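Local coordinates for phenol hydroxylase component phL (Pseudomonas stutzeri, PDB 3U52), which probably serves as the smaller, structural partner of the catalytic chain in a six-chain bacterial phenol hydroxylase, an enzyme inferred to add oxygen to phenol, at residues A95-F99 and Y166-I170; E130-N134 and G157-I163; F212-V217 and W285-W289; R279-Q283 and F324-S328. One frame throughout, in Å; residues are numbered along the deposited sequence.

Interaction 1 (A95-F99 and Y166-I170); sequences AETSF and YLSRI
Glu-96 and Arg-169 tie helix 81-105 to helix 147-175, two neighbours in the all-helical fold of the methane/phenol/alkene hydroxylase family. The short segments run nearly parallel, with axes 12.1 Å apart, so long side chains do the bridging. Arg-169 grips the carboxylate end-on, one nitrogen to each oxygen. NH2 of Arg-169 lies 2.6 Å from Glu-96 OE2 and meets the syn lone pair of that oxygen. NH1 of Arg-169 reaches Glu-96 OE1 at 3.1 Å, less straight. On the anti side of Glu-96 OE2, Tyr-166 OH donates a longer bond of 3.3 Å. Arg-169 CZ stands 4.9 Å from the centroid of the Phe-99 ring, a cation-pi contact over its face. Bends at chi2 and chi3 (-109°) bring the Arg-169 guanidinium over this ring as the chain reaches across to Glu-96. The Phe-99 and Tyr-166 rings are tilted by only 22° but displaced, so they hardly overlap; Phe-99 CE1 is 3.6 Å from Tyr-166 CD2. An alanine in place of Glu-96 is likely to leave the Arg-169 charge without its mate and Tyr-166 OH without this acceptor. An acidic side chain of another protein chain nears Glu-96 OE2, so the arginine probably offsets excess negative charge.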
loop_
_atom_site.group_PDB
_atom_site.type_symbol
_atom_site.label_atom_id
_atom_site.label_comp_id
_atom_site.label_asym_id
_atom_site.label_seq_id
_atom_site.Cartn_x
_atom_site.Cartn_y
_atom_site.Cartn_z
ATOM N N ALA D 95 24.537 0.565 3.120
ATOM C CA ALA D 95 25.743 0.951 2.389
ATOM C C ALA D 95 25.843 2.455 2.296
ATOM O O ALA D 95 26.914 2.985 2.447
ATOM C CB ALA D 95 25.769 0.295 1.002
ATOM N N GLU D 96 24.732 3.153 2.088
ATOM C CA GLU D 96 24.725 4.626 1.973
ATOM C C GLU D 96 25.130 5.297 3.279
ATOM O O GLU D 96 25.813 6.297 3.292
ATOM C CB GLU D 96 23.355 5.185 1.581
ATOM C CG GLU D 96 22.999 4.946 0.112
ATOM C CD GLU D 96 24.110 5.334 -0.868
ATOM O OE1 GLU D 96 24.599 6.487 -0.808
ATOM O OE2 GLU D 96 24.463 4.481 -1.710
ATOM N N THR D 97 24.674 4.711 4.371
ATOM C CA THR D 97 24.998 5.198 5.710
ATOM C C THR D 97 26.480 4.965 6.052
ATOM O O THR D 97 27.099 5.823 6.648
ATOM C CB THR D 97 24.029 4.522 6.704
ATOM O OG1 THR D 97 22.818 5.295 6.665
ATOM C CG2 THR D 97 24.560 4.531 8.075
ATOM N N SER D 98 27.040 3.828 5.625
ATOM C CA SER D 98 28.490 3.565 5.824
ATOM C C SER D 98 29.367 4.508 5.017
ATOM O O SER D 98 30.372 4.967 5.509
ATOM C CB SER D 98 28.825 2.124 5.527
ATOM O OG SER D 98 28.097 1.327 6.423
ATOM N N PHE D 99 28.972 4.790 3.770
ATOM C CA PHE D 99 29.632 5.831 2.949
ATOM C C PHE D 99 29.586 7.228 3.564
ATOM O O PHE D 99 30.590 7.935 3.571
ATOM C CB PHE D 99 29.101 5.822 1.471
ATOM C CG PHE D 99 29.827 4.858 0.598
ATOM C CD1 PHE D 99 29.513 3.509 0.619
ATOM C CD2 PHE D 99 30.901 5.297 -0.181
ATOM C CE1 PHE D 99 30.225 2.591 -0.149
ATOM C CE2 PHE D 99 31.637 4.387 -0.943
ATOM C CZ PHE D 99 31.306 3.039 -0.933
ATOM N N TYR D 166 29.797 1.759 -6.219
ATOM C CA TYR D 166 30.436 1.801 -4.889
ATOM C C TYR D 166 31.975 1.894 -4.911
ATOM O O TYR D 166 32.545 2.703 -4.170
ATOM C CB TYR D 166 30.027 0.590 -4.056
ATOM C CG TYR D 166 28.617 0.741 -3.544
ATOM C CD1 TYR D 166 27.730 -0.327 -3.546
ATOM C CD2 TYR D 166 28.184 1.960 -3.040
ATOM C CE1 TYR D 166 26.410 -0.171 -3.073
ATOM C CE2 TYR D 166 26.869 2.134 -2.566
ATOM C CZ TYR D 166 25.997 1.074 -2.594
ATOM O OH TYR D 166 24.716 1.236 -2.116
ATOM N N LEU D 167 32.625 1.072 -5.744
ATOM C CA LEU D 167 34.107 1.077 -5.855
ATOM C C LEU D 167 34.581 2.438 -6.390
ATOM O O LEU D 167 35.529 3.028 -5.864
ATOM C CB LEU D 167 34.605 -0.097 -6.729
ATOM C CG LEU D 167 34.524 -1.540 -6.222
ATOM C CD1 LEU D 167 34.656 -2.546 -7.389
ATOM C CD2 LEU D 167 35.539 -1.827 -5.114
ATOM N N SER D 168 33.910 2.949 -7.417
ATOM C CA SER D 168 34.088 4.330 -7.858
ATOM C C SER D 168 34.026 5.386 -6.747
ATOM O O SER D 168 34.846 6.328 -6.690
ATOM C CB SER D 168 33.051 4.668 -8.904
ATOM O OG SER D 168 33.191 3.786 -9.991
ATOM N N ARG D 169 33.021 5.272 -5.878
ATOM C CA ARG D 169 32.835 6.252 -4.829
ATOM C C ARG D 169 33.922 6.237 -3.774
ATOM O O ARG D 169 34.214 7.253 -3.157
ATOM C CB ARG D 169 31.486 6.031 -4.160
ATOM C CG ARG D 169 30.353 6.599 -5.007
ATOM C CD ARG D 169 29.371 7.159 -4.041
ATOM N NE ARG D 169 28.228 6.317 -4.040
ATOM C CZ ARG D 169 27.354 6.187 -3.054
ATOM N NH1 ARG D 169 27.498 6.794 -1.871
ATOM N NH2 ARG D 169 26.339 5.382 -3.283
ATOM N N ILE D 170 34.510 5.088 -3.549
ATOM C CA ILE D 170 35.675 5.022 -2.670
ATOM C C ILE D 170 36.761 5.947 -3.224
ATOM O O ILE D 170 37.371 6.730 -2.484
ATOM C CB ILE D 170 36.210 3.586 -2.606
ATOM C CG1 ILE D 170 35.213 2.696 -1.836
ATOM C CG2 ILE D 170 37.616 3.582 -2.018
ATOM C CD1 ILE D 170 35.667 1.282 -1.666
#

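Interaction 2 (E130-N134 and G157-I163); sequences ELGAN and GMDRLGI
Arg-160 holds Glu-130 side-on, with NE and NH2 each serving one carboxylate oxygen. NE of Arg-160 donates to Glu-130 OE1 at 2.7 Å, close to the guanidinium plane. The second bond, from Arg-160 NH2 to Glu-130 OE2, is longer at 3.3 Å but nearly straight (173°). Both donors come from the syn side, tilted out of the carboxylate plane. Glu-130 OE2 has a further partner in Tyr-227 OH, and Tyr-227 lines a xenon pocket. The third guanidinium nitrogen, NH1 of Arg-160, forms a salt bridge with Asp-223. This buried arginine thus probably has its charge balanced by two acids. Ala-133 CB covers one face of the guanidinium, 3.5 Å from CZ of Arg-160. Ile-163 CG2 packs on the Glu-130 carboxylate carbon. The segments belong to helices 126-143 and 147-175, consecutive in the chain and joined by a short turn. They run antiparallel at 161° as a helical hairpin. Their axes are only 7.9 Å apart here. Gly-157 has no side chain to hold them off, and its CA is 4.1 Å from Asn-134 CA. At that point Asn-134 ND2 gives a straight bond of 2.9 Å to Gly-157 O. The donor sits above the carbonyl plane. Leu-161 N, the helical partner of the same oxygen, arrives from the opposite face. With CG anti to the backbone N (chi1 165°), the Asn-134 amide reaches across to that carbonyl. ND2 also bonds to a polar side chain of another protein's chain.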
loop_
_atom_site.group_PDB
_atom_site.type_symbol
_atom_site.label_atom_id
_atom_site.label_comp_id
_atom_site.label_asym_id
_atom_site.label_seq_id
_atom_site.Cartn_x
_atom_site.Cartn_y
_atom_site.Cartn_z
ATOM N N GLU D 130 33.827 -5.196 -12.968
ATOM C CA GLU D 130 32.359 -5.112 -12.747
ATOM C C GLU D 130 31.652 -4.681 -14.033
ATOM O O GLU D 130 30.566 -5.204 -14.394
ATOM C CB GLU D 130 32.075 -4.119 -11.594
ATOM C CG GLU D 130 32.528 -4.656 -10.228
ATOM C CD GLU D 130 31.997 -6.068 -9.906
ATOM O OE1 GLU D 130 30.776 -6.281 -10.068
ATOM O OE2 GLU D 130 32.774 -6.999 -9.514
ATOM N N LEU D 131 32.249 -3.713 -14.725
ATOM C CA LEU D 131 31.666 -3.213 -15.959
ATOM C C LEU D 131 31.601 -4.355 -16.950
ATOM O O LEU D 131 30.537 -4.623 -17.487
ATOM C CB LEU D 131 32.456 -2.053 -16.560
ATOM C CG LEU D 131 31.639 -1.543 -17.772
ATOM C CD1 LEU D 131 30.302 -0.961 -17.344
ATOM C CD2 LEU D 131 32.368 -0.502 -18.457
ATOM N N GLY D 132 32.727 -5.045 -17.181
ATOM C CA GLY D 132 32.728 -6.270 -18.011
ATOM C C GLY D 132 31.608 -7.231 -17.635
ATOM O O GLY D 132 30.900 -7.737 -18.526
ATOM N N ALA D 133 31.441 -7.491 -16.326
ATOM C CA ALA D 133 30.405 -8.426 -15.819
ATOM C C ALA D 133 28.984 -7.887 -16.021
ATOM O O ALA D 133 28.081 -8.644 -16.341
ATOM C CB ALA D 133 30.619 -8.744 -14.339
ATOM N N ASN D 134 28.784 -6.586 -15.828
ATOM C CA ASN D 134 27.529 -5.959 -16.262
ATOM C C ASN D 134 27.250 -6.252 -17.750
ATOM O O ASN D 134 26.159 -6.697 -18.102
ATOM C CB ASN D 134 27.546 -4.441 -15.970
ATOM C CG ASN D 134 26.470 -3.675 -16.689
ATOM O OD1 ASN D 134 26.744 -3.020 -17.696
ATOM N ND2 ASN D 134 25.230 -3.722 -16.169
ATOM N N GLY D 157 23.475 -8.403 -13.485
ATOM C CA GLY D 157 24.176 -7.354 -14.259
ATOM C C GLY D 157 23.955 -5.965 -13.682
ATOM O O GLY D 157 24.872 -5.135 -13.653
ATOM N N MET D 158 22.737 -5.695 -13.220
ATOM C CA MET D 158 22.467 -4.431 -12.551
ATOM C C MET D 158 23.188 -4.327 -11.187
ATOM O O MET D 158 23.719 -3.277 -10.868
ATOM C CB MET D 158 20.948 -4.164 -12.458
ATOM C CG MET D 158 20.242 -3.956 -13.854
ATOM S SD MET D 158 21.261 -3.102 -15.130
ATOM C CE MET D 158 21.800 -4.479 -16.231
ATOM N N ASP D 159 23.267 -5.420 -10.438
ATOM C CA ASP D 159 24.081 -5.487 -9.202
ATOM C C ASP D 159 25.551 -5.163 -9.502
ATOM O O ASP D 159 26.187 -4.463 -8.745
ATOM C CB ASP D 159 24.051 -6.900 -8.652
ATOM C CG ASP D 159 22.675 -7.315 -8.121
ATOM O OD1 ASP D 159 21.841 -6.427 -7.852
ATOM O OD2 ASP D 159 22.433 -8.541 -7.989
ATOM N N ARG D 160 26.080 -5.680 -10.620
ATOM C CA ARG D 160 27.509 -5.451 -10.969
ATOM C C ARG D 160 27.766 -3.985 -11.240
ATOM O O ARG D 160 28.806 -3.471 -10.846
ATOM C CB ARG D 160 28.007 -6.310 -12.173
ATOM C CG ARG D 160 27.684 -7.776 -12.140
ATOM C CD ARG D 160 28.069 -8.458 -10.805
ATOM N NE ARG D 160 29.509 -8.633 -10.639
ATOM C CZ ARG D 160 30.197 -9.718 -10.994
ATOM N NH1 ARG D 160 29.580 -10.781 -11.519
ATOM N NH2 ARG D 160 31.513 -9.737 -10.809
ATOM N N LEU D 161 26.839 -3.317 -11.908
ATOM C CA LEU D 161 26.934 -1.882 -12.120
ATOM C C LEU D 161 26.883 -1.121 -10.780
ATOM O O LEU D 161 27.681 -0.232 -10.574
ATOM C CB LEU D 161 25.797 -1.407 -13.000
ATOM C CG LEU D 161 25.714 0.098 -13.172
ATOM C CD1 LEU D 161 26.995 0.573 -13.943
ATOM C CD2 LEU D 161 24.395 0.527 -13.860
ATOM N N GLY D 162 25.945 -1.481 -9.902
ATOM C CA GLY D 162 25.892 -0.964 -8.515
ATOM C C GLY D 162 27.193 -1.179 -7.756
ATOM O O GLY D 162 27.702 -0.264 -7.146
ATOM N N ILE D 163 27.755 -2.383 -7.813
ATOM C CA ILE D 163 29.053 -2.635 -7.160
ATOM C C ILE D 163 30.200 -1.757 -7.727
ATOM O O ILE D 163 31.000 -1.185 -6.985
ATOM C CB ILE D 163 29.408 -4.128 -7.192
ATOM C CG1 ILE D 163 28.479 -4.883 -6.238
ATOM C CG2 ILE D 163 30.870 -4.361 -6.775
ATOM C CD1 ILE D 163 28.404 -6.311 -6.545
#

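Interaction 3 (F212-V217 and W285-W289); sequences FELTLV and WIDHW
The segments 212-217 and 285-289 are both helical and cross at -56°, their axes 10.6 Å apart at closest approach. Glu-213 faces Trp-285 and Val-217 faces Trp-289, one helical turn further along on both sides. Glu-213 lies flat over one face of the Trp-285 indole. Glu-213 CG sits 3.6 Å from the centroid of the Trp-285 five-membered ring, almost on the ring normal, as a CH-pi contact. The chain is extended, with CG anti to the backbone N (chi1 -174°), and this carries the carboxylate along the indole. The carboxylate and indole planes are only 6° apart and stacked. Beyond the indole, Glu-213 OE1 accepts a bond of 2.6 Å from Trp-289 NE1. The anti lone pair is used, and the oxygen lies near the plane of the Trp-289 ring. Val-217 CG2 presses on one face of that ring, 3.5 Å from the centroid of the Trp-289 five-membered ring. His-288 CD2 covers the opposite face, so the second indole is clamped. At the edge of Trp-285, Leu-216 CD2 packs 3.6 Å from Trp-285 CB. Phe-212 meets Trp-285 CZ3 with its ring edge. Replacing Trp-285 by an alanine would probably open a gap beneath Glu-213 and set its carboxylate free to swing from Trp-289 NE1. Outside the pair, Asp-210 binds Glu-213 N, and Leu-201 of helix 196-205 touches Trp-289. The arrangement is an oblique helix-helix interface, in which two tryptophans of helix 276-302 join it to helix 211-240 of this helical bundle.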
loop_
_atom_site.group_PDB
_atom_site.type_symbol
_atom_site.label_atom_id
_atom_site.label_comp_id
_atom_site.label_asym_id
_atom_site.label_seq_id
_atom_site.Cartn_x
_atom_site.Cartn_y
_atom_site.Cartn_z
ATOM N N PHE D 212 25.788 -19.670 -22.284
ATOM C CA PHE D 212 26.072 -20.479 -21.101
ATOM C C PHE D 212 27.568 -20.584 -20.790
ATOM O O PHE D 212 27.968 -20.461 -19.629
ATOM C CB PHE D 212 25.403 -21.856 -21.083
ATOM C CG PHE D 212 25.227 -22.373 -19.679
ATOM C CD1 PHE D 212 24.043 -22.123 -18.993
ATOM C CD2 PHE D 212 26.290 -23.018 -18.998
ATOM C CE1 PHE D 212 23.870 -22.562 -17.652
ATOM C CE2 PHE D 212 26.150 -23.449 -17.665
ATOM C CZ PHE D 212 24.916 -23.242 -16.989
ATOM N N GLU D 213 28.385 -20.731 -21.838
ATOM C CA GLU D 213 29.838 -20.614 -21.668
ATOM C C GLU D 213 30.128 -19.297 -20.938
ATOM O O GLU D 213 30.863 -19.273 -19.957
ATOM C CB GLU D 213 30.580 -20.657 -23.019
ATOM C CG GLU D 213 32.114 -20.695 -22.862
ATOM C CD GLU D 213 32.876 -20.614 -24.179
ATOM O OE1 GLU D 213 34.129 -20.486 -24.096
ATOM O OE2 GLU D 213 32.259 -20.700 -25.270
ATOM N N LEU D 214 29.512 -18.205 -21.411
ATOM C CA LEU D 214 29.697 -16.897 -20.795
ATOM C C LEU D 214 29.256 -16.823 -19.326
ATOM O O LEU D 214 30.002 -16.287 -18.496
ATOM C CB LEU D 214 28.997 -15.796 -21.608
ATOM C CG LEU D 214 29.407 -14.363 -21.293
ATOM C CD1 LEU D 214 30.895 -14.107 -21.266
ATOM C CD2 LEU D 214 28.703 -13.444 -22.260
ATOM N N THR D 215 28.066 -17.340 -18.993
ATOM C CA THR D 215 27.643 -17.278 -17.575
ATOM C C THR D 215 28.586 -18.075 -16.650
ATOM O O THR D 215 28.925 -17.625 -15.540
ATOM C CB THR D 215 26.139 -17.643 -17.363
ATOM O OG1 THR D 215 25.740 -17.171 -16.078
ATOM C CG2 THR D 215 25.889 -19.121 -17.367
ATOM N N LEU D 216 28.994 -19.254 -17.112
ATOM C CA LEU D 216 29.955 -20.110 -16.426
ATOM C C LEU D 216 31.256 -19.374 -16.145
ATOM O O LEU D 216 31.748 -19.392 -15.032
ATOM C CB LEU D 216 30.253 -21.357 -17.287
ATOM C CG LEU D 216 31.411 -22.296 -16.861
ATOM C CD1 LEU D 216 31.106 -22.943 -15.537
ATOM C CD2 LEU D 216 31.561 -23.366 -17.883
ATOM N N VAL D 217 31.833 -18.754 -17.164
ATOM C CA VAL D 217 33.142 -18.097 -17.029
ATOM C C VAL D 217 33.047 -16.888 -16.120
ATOM O O VAL D 217 33.862 -16.724 -15.182
ATOM C CB VAL D 217 33.680 -17.646 -18.407
ATOM C CG1 VAL D 217 34.993 -16.888 -18.238
ATOM C CG2 VAL D 217 33.854 -18.875 -19.317
ATOM N N TRP D 285 34.858 -26.359 -21.016
ATOM C CA TRP D 285 34.924 -24.901 -20.792
ATOM C C TRP D 285 35.704 -24.586 -19.529
ATOM O O TRP D 285 36.527 -23.695 -19.569
ATOM C CB TRP D 285 33.545 -24.227 -20.781
ATOM C CG TRP D 285 32.846 -24.238 -22.087
ATOM C CD1 TRP D 285 33.402 -24.233 -23.339
ATOM C CD2 TRP D 285 31.432 -24.246 -22.276
ATOM N NE1 TRP D 285 32.407 -24.240 -24.305
ATOM C CE2 TRP D 285 31.190 -24.247 -23.675
ATOM C CE3 TRP D 285 30.330 -24.255 -21.389
ATOM C CZ2 TRP D 285 29.889 -24.269 -24.212
ATOM C CZ3 TRP D 285 29.044 -24.256 -21.925
ATOM C CH2 TRP D 285 28.836 -24.287 -23.323
ATOM N N ILE D 286 35.500 -25.339 -18.438
ATOM C CA ILE D 286 36.333 -25.126 -17.221
ATOM C C ILE D 286 37.854 -25.319 -17.497
ATOM O O ILE D 286 38.695 -24.562 -17.029
ATOM C CB ILE D 286 35.871 -26.073 -16.070
ATOM C CG1 ILE D 286 34.442 -25.743 -15.626
ATOM C CG2 ILE D 286 36.833 -26.052 -14.886
ATOM C CD1 ILE D 286 33.759 -26.891 -14.936
ATOM N N ASP D 287 38.202 -26.371 -18.248
ATOM C CA ASP D 287 39.613 -26.641 -18.594
ATOM C C ASP D 287 40.237 -25.495 -19.368
ATOM O O ASP D 287 41.388 -25.145 -19.137
ATOM C CB ASP D 287 39.765 -27.904 -19.458
ATOM C CG ASP D 287 39.431 -29.199 -18.730
ATOM O OD1 ASP D 287 39.428 -29.281 -17.472
ATOM O OD2 ASP D 287 39.171 -30.166 -19.462
ATOM N N HIS D 288 39.487 -24.938 -20.311
ATOM C CA HIS D 288 39.955 -23.751 -21.055
ATOM C C HIS D 288 40.044 -22.459 -20.200
ATOM O O HIS D 288 41.042 -21.699 -20.245
ATOM C CB HIS D 288 39.100 -23.536 -22.298
ATOM C CG HIS D 288 39.636 -22.470 -23.197
ATOM N ND1 HIS D 288 40.851 -22.580 -23.839
ATOM C CD2 HIS D 288 39.142 -21.256 -23.541
ATOM C CE1 HIS D 288 41.081 -21.486 -24.547
ATOM N NE2 HIS D 288 40.058 -20.664 -24.387
ATOM N N TRP D 289 39.001 -22.197 -19.405
ATOM C CA TRP D 289 38.888 -20.879 -18.772
ATOM C C TRP D 289 39.333 -20.772 -17.343
ATOM O O TRP D 289 39.796 -19.715 -16.937
ATOM C CB TRP D 289 37.433 -20.396 -18.860
ATOM C CG TRP D 289 36.964 -20.055 -20.228
ATOM C CD1 TRP D 289 36.164 -20.807 -21.036
ATOM C CD2 TRP D 289 37.200 -18.843 -20.919
ATOM N NE1 TRP D 289 35.891 -20.131 -22.196
ATOM C CE2 TRP D 289 36.509 -18.916 -22.136
ATOM C CE3 TRP D 289 37.903 -17.674 -20.611
ATOM C CZ2 TRP D 289 36.526 -17.874 -23.059
ATOM C CZ3 TRP D 289 37.920 -16.657 -21.516
ATOM C CH2 TRP D 289 37.240 -16.757 -22.732
#

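Interaction 4 (R279-Q283 and F324-S328); sequences RELLQ and FELQS
The guanidinium of Arg-279 carries the carboxylate of Glu-325 over one face. The two planes are 20° apart and stacked. Glu-325 OE1 lies 4.0 Å from Arg-279 NH2, and no N-H points at it. The pair attracts by charge alone and is no salt bridge. Arg-279 NH1 instead bonds to Ala-272 O, which helps to fix the group. The amide of Gln-283 works through its edge. Gln-283 OE1 accepts from Gln-327 N at 2.8 Å, in the carbonyl plane and on a lone pair. Gln-283 NE2 donates to Gln-327 O, also at 2.8 Å and nearly straight (176°). One side-chain amide thus satisfies both the N-H and the carbonyl of a single loop residue. The bend at chi2 (64°) turns the amide toward the loop. Gln-283 NE2 also hydrogen-bonds to Asp-287 OD1. The loop follows helix 307-322, which ends in a Schellman motif with Glu-325, at positive phi, as the C-prime residue. Leu-326 comes next and is buried. Leu-326 CD2 lies 3.6 Å from Arg-279 O and 3.8 Å from Arg-279 CG, and it also touches Leu-282 CB. Met-268 and Ile-286 border the same leucine. Arg-279 CD packs 3.8 Å from Phe-324 O, a carbonyl oxygen that is buried here and finds no polar partner.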
loop_
_atom_site.group_PDB
_atom_site.type_symbol
_atom_site.label_atom_id
_atom_site.label_comp_id
_atom_site.label_asym_id
_atom_site.label_seq_id
_atom_site.Cartn_x
_atom_site.Cartn_y
_atom_site.Cartn_z
ATOM N N ARG D 279 27.546 -32.006 -18.986
ATOM C CA ARG D 279 28.712 -32.140 -18.116
ATOM C C ARG D 279 30.066 -32.222 -18.860
ATOM O O ARG D 279 31.022 -31.514 -18.515
ATOM C CB ARG D 279 28.483 -33.373 -17.262
ATOM C CG ARG D 279 28.877 -33.219 -15.840
ATOM C CD ARG D 279 27.914 -33.964 -14.922
ATOM N NE ARG D 279 27.918 -35.412 -15.109
ATOM C CZ ARG D 279 26.829 -36.159 -15.334
ATOM N NH1 ARG D 279 25.606 -35.626 -15.391
ATOM N NH2 ARG D 279 26.968 -37.471 -15.474
ATOM N N GLU D 280 30.145 -33.077 -19.885
ATOM C CA GLU D 280 31.313 -33.092 -20.804
ATOM C C GLU D 280 31.663 -31.692 -21.333
ATOM O O GLU D 280 32.813 -31.270 -21.287
ATOM C CB GLU D 280 31.069 -34.013 -22.030
ATOM C CG GLU D 280 31.171 -35.559 -21.798
ATOM C CD GLU D 280 30.424 -36.377 -22.893
ATOM O OE1 GLU D 280 30.419 -35.965 -24.089
ATOM O OE2 GLU D 280 29.817 -37.429 -22.553
ATOM N N LEU D 281 30.648 -31.002 -21.869
ATOM C CA LEU D 281 30.794 -29.655 -22.407
ATOM C C LEU D 281 31.275 -28.671 -21.328
ATOM O O LEU D 281 32.194 -27.883 -21.550
ATOM C CB LEU D 281 29.460 -29.192 -22.977
ATOM C CG LEU D 281 29.381 -28.508 -24.340
ATOM C CD1 LEU D 281 28.092 -27.678 -24.403
ATOM C CD2 LEU D 281 30.615 -27.660 -24.679
ATOM N N LEU D 282 30.659 -28.729 -20.152
ATOM C CA LEU D 282 31.043 -27.858 -19.053
ATOM C C LEU D 282 32.490 -28.101 -18.652
ATOM O O LEU D 282 33.239 -27.158 -18.407
ATOM C CB LEU D 282 30.100 -28.050 -17.843
ATOM C CG LEU D 282 28.614 -27.642 -17.953
ATOM C CD1 LEU D 282 27.879 -27.932 -16.657
ATOM C CD2 LEU D 282 28.485 -26.176 -18.268
ATOM N N GLN D 283 32.903 -29.374 -18.589
ATOM C CA GLN D 283 34.294 -29.662 -18.215
ATOM C C GLN D 283 35.303 -29.042 -19.219
ATOM O O GLN D 283 36.376 -28.563 -18.861
ATOM C CB GLN D 283 34.516 -31.178 -18.114
ATOM C CG GLN D 283 35.863 -31.506 -17.527
ATOM C CD GLN D 283 35.992 -31.036 -16.103
ATOM O OE1 GLN D 283 35.244 -31.480 -15.222
ATOM N NE2 GLN D 283 36.937 -30.134 -15.859
ATOM N N PHE D 324 29.051 -30.520 -8.518
ATOM C CA PHE D 324 28.352 -30.666 -9.797
ATOM C C PHE D 324 28.898 -31.812 -10.630
ATOM O O PHE D 324 28.492 -31.969 -11.785
ATOM C CB PHE D 324 28.411 -29.392 -10.642
ATOM C CG PHE D 324 28.207 -28.125 -9.868
ATOM C CD1 PHE D 324 29.082 -27.063 -10.035
ATOM C CD2 PHE D 324 27.155 -27.993 -8.971
ATOM C CE1 PHE D 324 28.922 -25.899 -9.318
ATOM C CE2 PHE D 324 26.981 -26.826 -8.255
ATOM C CZ PHE D 324 27.862 -25.780 -8.432
ATOM N N GLU D 325 29.805 -32.595 -10.040
ATOM C CA GLU D 325 30.475 -33.701 -10.713
ATOM C C GLU D 325 31.397 -33.104 -11.765
ATOM O O GLU D 325 31.388 -33.548 -12.919
ATOM C CB GLU D 325 29.467 -34.681 -11.389
ATOM C CG GLU D 325 28.475 -35.437 -10.462
ATOM C CD GLU D 325 27.123 -35.784 -11.172
ATOM O OE1 GLU D 325 26.887 -36.988 -11.469
ATOM O OE2 GLU D 325 26.304 -34.852 -11.442
ATOM N N LEU D 326 32.147 -32.072 -11.390
ATOM C CA LEU D 326 33.045 -31.400 -12.322
ATOM C C LEU D 326 34.381 -31.154 -11.660
ATOM O O LEU D 326 34.470 -31.090 -10.443
ATOM C CB LEU D 326 32.457 -30.068 -12.825
ATOM C CG LEU D 326 31.183 -30.077 -13.669
ATOM C CD1 LEU D 326 30.539 -28.694 -13.692
ATOM C CD2 LEU D 326 31.472 -30.560 -15.070
ATOM N N GLN D 327 35.416 -30.979 -12.470
ATOM C CA GLN D 327 36.779 -30.940 -11.963
ATOM C C GLN D 327 37.476 -29.622 -12.243
ATOM O O GLN D 327 37.308 -29.033 -13.308
ATOM C CB GLN D 327 37.595 -32.068 -12.601
ATOM C CG GLN D 327 38.799 -32.505 -11.785
ATOM C CD GLN D 327 38.574 -33.830 -11.044
ATOM O OE1 GLN D 327 37.930 -33.874 -9.982
ATOM N NE2 GLN D 327 39.134 -34.915 -11.598
ATOM N N SER D 328 38.245 -29.173 -11.262
ATOM C CA SER D 328 39.227 -28.118 -11.454
ATOM C C SER D 328 40.477 -28.442 -10.625
ATOM O O SER D 328 40.416 -29.147 -9.603
ATOM C CB SER D 328 38.660 -26.721 -11.143
ATOM O OG SER D 328 38.740 -26.366 -9.767
#

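Overall arrangement
Interactions 1 and 2 share helix 147-175 and touch through Leu-167 and Glu-130. Interaction 2 lies near the centre of the chain, and its buried charges are met by several partners. Interaction 1 is also buried but lies further out, beside another protein's chain. Each has a two-nitrogen arginine-glutamate grip, end-on in interaction 1 and side-on in interaction 2. Interactions 3 and 4 share helix 276-302 across the chain's centre from interaction 1. They touch around Ile-286 and Leu-282. Interaction 3 is mostly buried and rests on two indoles, with CH-pi contacts and one hydrogen bond to a carboxylate. Interaction 4 is partly open to solvent and binds a loop through an amide. No other chain touches either.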